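Local coordinates for ABC transporter substrate-binding protein-branched chain amino acid transport (Streptococcus pneumoniae, PDB 4GNR) that binds isoleucine and probably delivers branched-chain amino acids to an ABC transporter as its substrate-binding protein, at residues 31-45 / 289-301. Numbering follows the deposited sequence.
Sequences AQLAVDEINAAGGID and SVHLVANAAKGAK
Val290 is a knob set into a hole formed by Ala31, Ala34, Val35 and Ile38. Its CG1, anti to the backbone N (chi1 168°), lies against Ala34 and Val35, while CG2 reaches Ala31 CB at 3.5 Å. The axes of segments 31-40 and 289-297 come within 9.1 Å, their N-to-C directions 40° apart; the small alanines let Val290 enter. Ile38, the last wall of that hole, turns its CD1 over one face of the His291 ring, offset toward its rim, in a CH-pi contact 4.0 Å from the centroid, and touches Ala294 CB. At the ring's edge His291 NE2 shares an in-plane water with Glu37 OE1, which accepts from that water at 2.7 Å; Tyr287 also bonds to Glu37 OE1. Past the first helix, a Schellman motif at Gly42 turns the chain so that Ile44 packs on Ala294 and Ala297. Asp45 OD2 takes the N-H of Gly299 through the syn lone pair (N to OD2 2.7 Å, N-H...O angle 172°), probably steadying the type II turn Ala297-Ala300, in which Gly299, like Gly42, has a positive phi that favours glycine. Farther out, Val35 and Ile38 rest on Ile49 of strand 48-55, and Ala31 and Ile44 on strand 7-14. Two helices side by side on one parallel sheet characterise a Rossmann-like alpha/beta lobe of the periplasmic binding protein family, here with the later helix returning to the N-terminal sheet.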
# COMPACT_ATOMS: atom_id res chain seq x y z
N ALA A 31 6.24 10.75 3.70
CA ALA A 31 7.58 10.60 4.27
C ALA A 31 8.26 11.96 4.43
O ALA A 31 8.88 12.25 5.45
CB ALA A 31 8.41 9.66 3.41
N GLN A 32 8.16 12.79 3.40
CA GLN A 32 8.81 14.11 3.46
C GLN A 32 8.18 14.99 4.55
O GLN A 32 8.88 15.77 5.21
CB GLN A 32 8.78 14.81 2.11
CG GLN A 32 9.63 16.09 2.10
CD GLN A 32 11.12 15.81 2.23
OE1 GLN A 32 11.69 15.06 1.44
NE2 GLN A 32 11.76 16.46 3.19
N LEU A 33 6.85 14.88 4.72
CA LEU A 33 6.17 15.64 5.79
C LEU A 33 6.76 15.24 7.15
O LEU A 33 7.06 16.10 7.98
CB LEU A 33 4.68 15.39 5.75
CG LEU A 33 3.84 16.09 6.81
CD1 LEU A 33 3.96 17.61 6.68
CD2 LEU A 33 2.40 15.61 6.76
N ALA A 34 6.91 13.94 7.39
CA ALA A 34 7.49 13.47 8.64
C ALA A 34 8.91 14.02 8.82
O ALA A 34 9.27 14.49 9.90
CB ALA A 34 7.48 11.95 8.70
N VAL A 35 9.74 13.91 7.77
CA VAL A 35 11.12 14.43 7.86
C VAL A 35 11.11 15.92 8.22
O VAL A 35 11.86 16.37 9.08
CB VAL A 35 11.91 14.18 6.57
CG1 VAL A 35 13.20 14.96 6.60
CG2 VAL A 35 12.15 12.69 6.39
N ASP A 36 10.30 16.68 7.51
CA ASP A 36 10.24 18.14 7.75
C ASP A 36 9.90 18.45 9.20
O ASP A 36 10.49 19.34 9.82
CB ASP A 36 9.27 18.80 6.79
CG ASP A 36 9.77 18.80 5.34
OD1 ASP A 36 10.95 18.52 5.05
OD2 ASP A 36 8.93 19.16 4.50
N GLU A 37 8.91 17.75 9.72
CA GLU A 37 8.49 17.98 11.11
C GLU A 37 9.56 17.59 12.10
O GLU A 37 9.84 18.33 13.05
CB GLU A 37 7.20 17.23 11.39
CG GLU A 37 6.01 17.80 10.63
CD GLU A 37 4.73 17.01 10.85
OE1 GLU A 37 4.84 15.88 11.35
OE2 GLU A 37 3.64 17.49 10.45
N ILE A 38 10.17 16.43 11.90
CA ILE A 38 11.24 15.97 12.80
C ILE A 38 12.39 16.98 12.77
O ILE A 38 12.94 17.35 13.82
CB ILE A 38 11.69 14.56 12.40
CG1 ILE A 38 10.57 13.56 12.70
CG2 ILE A 38 12.98 14.19 13.16
CD1 ILE A 38 10.77 12.22 11.96
N ASN A 39 12.75 17.43 11.57
CA ASN A 39 13.83 18.42 11.44
C ASN A 39 13.53 19.73 12.14
O ASN A 39 14.39 20.30 12.81
CB ASN A 39 14.21 18.63 9.98
CG ASN A 39 15.13 17.54 9.46
OD1 ASN A 39 15.77 16.85 10.24
ND2 ASN A 39 15.25 17.45 8.15
N ALA A 40 12.29 20.18 12.00
CA ALA A 40 11.86 21.44 12.66
C ALA A 40 11.91 21.32 14.16
O ALA A 40 12.12 22.31 14.85
CB ALA A 40 10.47 21.81 12.23
N ALA A 41 11.71 20.11 14.67
CA ALA A 41 11.73 19.84 16.11
C ALA A 41 13.14 19.57 16.65
O ALA A 41 13.31 19.30 17.84
CB ALA A 41 10.80 18.69 16.43
N GLY A 42 14.15 19.65 15.80
CA GLY A 42 15.54 19.47 16.24
C GLY A 42 16.29 18.27 15.69
O GLY A 42 17.44 18.04 16.06
N GLY A 43 15.64 17.49 14.83
CA GLY A 43 16.28 16.32 14.25
C GLY A 43 16.34 15.12 15.17
O GLY A 43 15.52 14.97 16.06
N ILE A 44 17.31 14.25 14.96
CA ILE A 44 17.44 13.07 15.82
C ILE A 44 18.83 13.19 16.42
O ILE A 44 19.82 13.42 15.74
CB ILE A 44 17.19 11.78 15.10
CG1 ILE A 44 15.72 11.70 14.68
CG2 ILE A 44 17.51 10.59 16.01
CD1 ILE A 44 14.70 11.62 15.84
N ASP A 45 18.85 13.07 17.73
CA ASP A 45 20.08 13.22 18.53
C ASP A 45 20.73 14.57 18.13
O ASP A 45 21.96 14.71 18.06
CB ASP A 45 21.09 12.08 18.34
CG ASP A 45 20.64 10.79 18.97
OD1 ASP A 45 19.89 10.83 19.98
OD2 ASP A 45 21.10 9.74 18.50
N SER A 289 6.45 5.09 8.73
CA SER A 289 7.73 4.44 8.47
C SER A 289 8.90 5.37 8.78
O SER A 289 9.91 4.93 9.34
CB SER A 289 7.83 3.91 7.06
OG SER A 289 7.10 2.70 6.84
N VAL A 290 8.79 6.65 8.40
CA VAL A 290 9.86 7.60 8.73
C VAL A 290 10.02 7.72 10.24
O VAL A 290 11.14 7.73 10.75
CB VAL A 290 9.64 8.96 8.06
CG1 VAL A 290 10.58 10.01 8.65
CG2 VAL A 290 9.81 8.84 6.56
N HIS A 291 8.91 7.86 10.98
CA HIS A 291 9.02 7.95 12.44
C HIS A 291 9.63 6.69 13.04
O HIS A 291 10.40 6.78 14.01
CB HIS A 291 7.66 8.27 13.07
CG HIS A 291 7.35 9.71 13.04
ND1 HIS A 291 7.89 10.56 13.98
CD2 HIS A 291 6.62 10.48 12.21
CE1 HIS A 291 7.50 11.79 13.74
NE2 HIS A 291 6.71 11.78 12.68
N LEU A 292 9.28 5.53 12.52
CA LEU A 292 9.87 4.28 13.01
C LEU A 292 11.40 4.30 12.85
O LEU A 292 12.15 3.92 13.76
CB LEU A 292 9.27 3.08 12.26
CG LEU A 292 7.86 2.69 12.71
CD1 LEU A 292 7.15 1.87 11.67
CD2 LEU A 292 7.93 1.93 14.04
N VAL A 293 11.85 4.72 11.67
CA VAL A 293 13.30 4.81 11.39
C VAL A 293 13.96 5.88 12.27
O VAL A 293 15.03 5.63 12.83
CB VAL A 293 13.55 5.08 9.91
CG1 VAL A 293 15.01 5.44 9.63
CG2 VAL A 293 13.11 3.87 9.06
N ALA A 294 13.35 7.06 12.37
CA ALA A 294 13.92 8.15 13.16
C ALA A 294 14.05 7.73 14.63
O ALA A 294 15.07 8.01 15.26
CB ALA A 294 13.09 9.39 13.00
N ASN A 295 13.04 7.07 15.17
CA ASN A 295 13.11 6.62 16.54
C ASN A 295 14.24 5.59 16.69
O ASN A 295 14.99 5.62 17.67
CB ASN A 295 11.77 6.03 16.98
CG ASN A 295 10.71 7.07 17.19
OD1 ASN A 295 10.96 8.27 17.21
ND2 ASN A 295 9.49 6.60 17.33
N ALA A 296 14.34 4.67 15.74
CA ALA A 296 15.37 3.63 15.75
C ALA A 296 16.78 4.20 15.62
O ALA A 296 17.75 3.60 16.07
CB ALA A 296 15.10 2.60 14.67
N ALA A 297 16.89 5.36 15.00
CA ALA A 297 18.18 6.04 14.81
C ALA A 297 18.69 6.72 16.09
O ALA A 297 19.87 7.05 16.17
CB ALA A 297 18.12 7.02 13.68
N LYS A 298 17.81 6.94 17.05
CA LYS A 298 18.23 7.58 18.31
C LYS A 298 19.24 6.65 19.02
O LYS A 298 18.94 5.50 19.34
CB LYS A 298 17.04 7.91 19.19
CG LYS A 298 17.42 8.64 20.46
CD LYS A 298 16.22 8.95 21.33
CE LYS A 298 16.62 9.67 22.61
NZ LYS A 298 15.45 9.98 23.47
N GLY A 299 20.44 7.18 19.25
CA GLY A 299 21.53 6.44 19.88
C GLY A 299 22.19 5.40 18.98
O GLY A 299 23.08 4.70 19.41
N ALA A 300 21.80 5.33 17.71
CA ALA A 300 22.36 4.32 16.80
C ALA A 300 23.71 4.77 16.28
O ALA A 300 23.85 5.86 15.72
CB ALA A 300 21.43 4.06 15.64
N LYS A 301 24.72 3.96 16.49
CA LYS A 301 26.08 4.30 16.05
C LYS A 301 26.32 4.11 14.58
O LYS A 301 27.23 4.70 14.00
CB LYS A 301 27.11 3.44 16.81
CG LYS A 301 27.32 3.83 18.27
CD LYS A 301 28.41 3.04 18.99
CE LYS A 301 28.14 1.56 19.06
NZ LYS A 301 29.19 0.84 19.85
O HOH W 1 6.21 14.49 13.21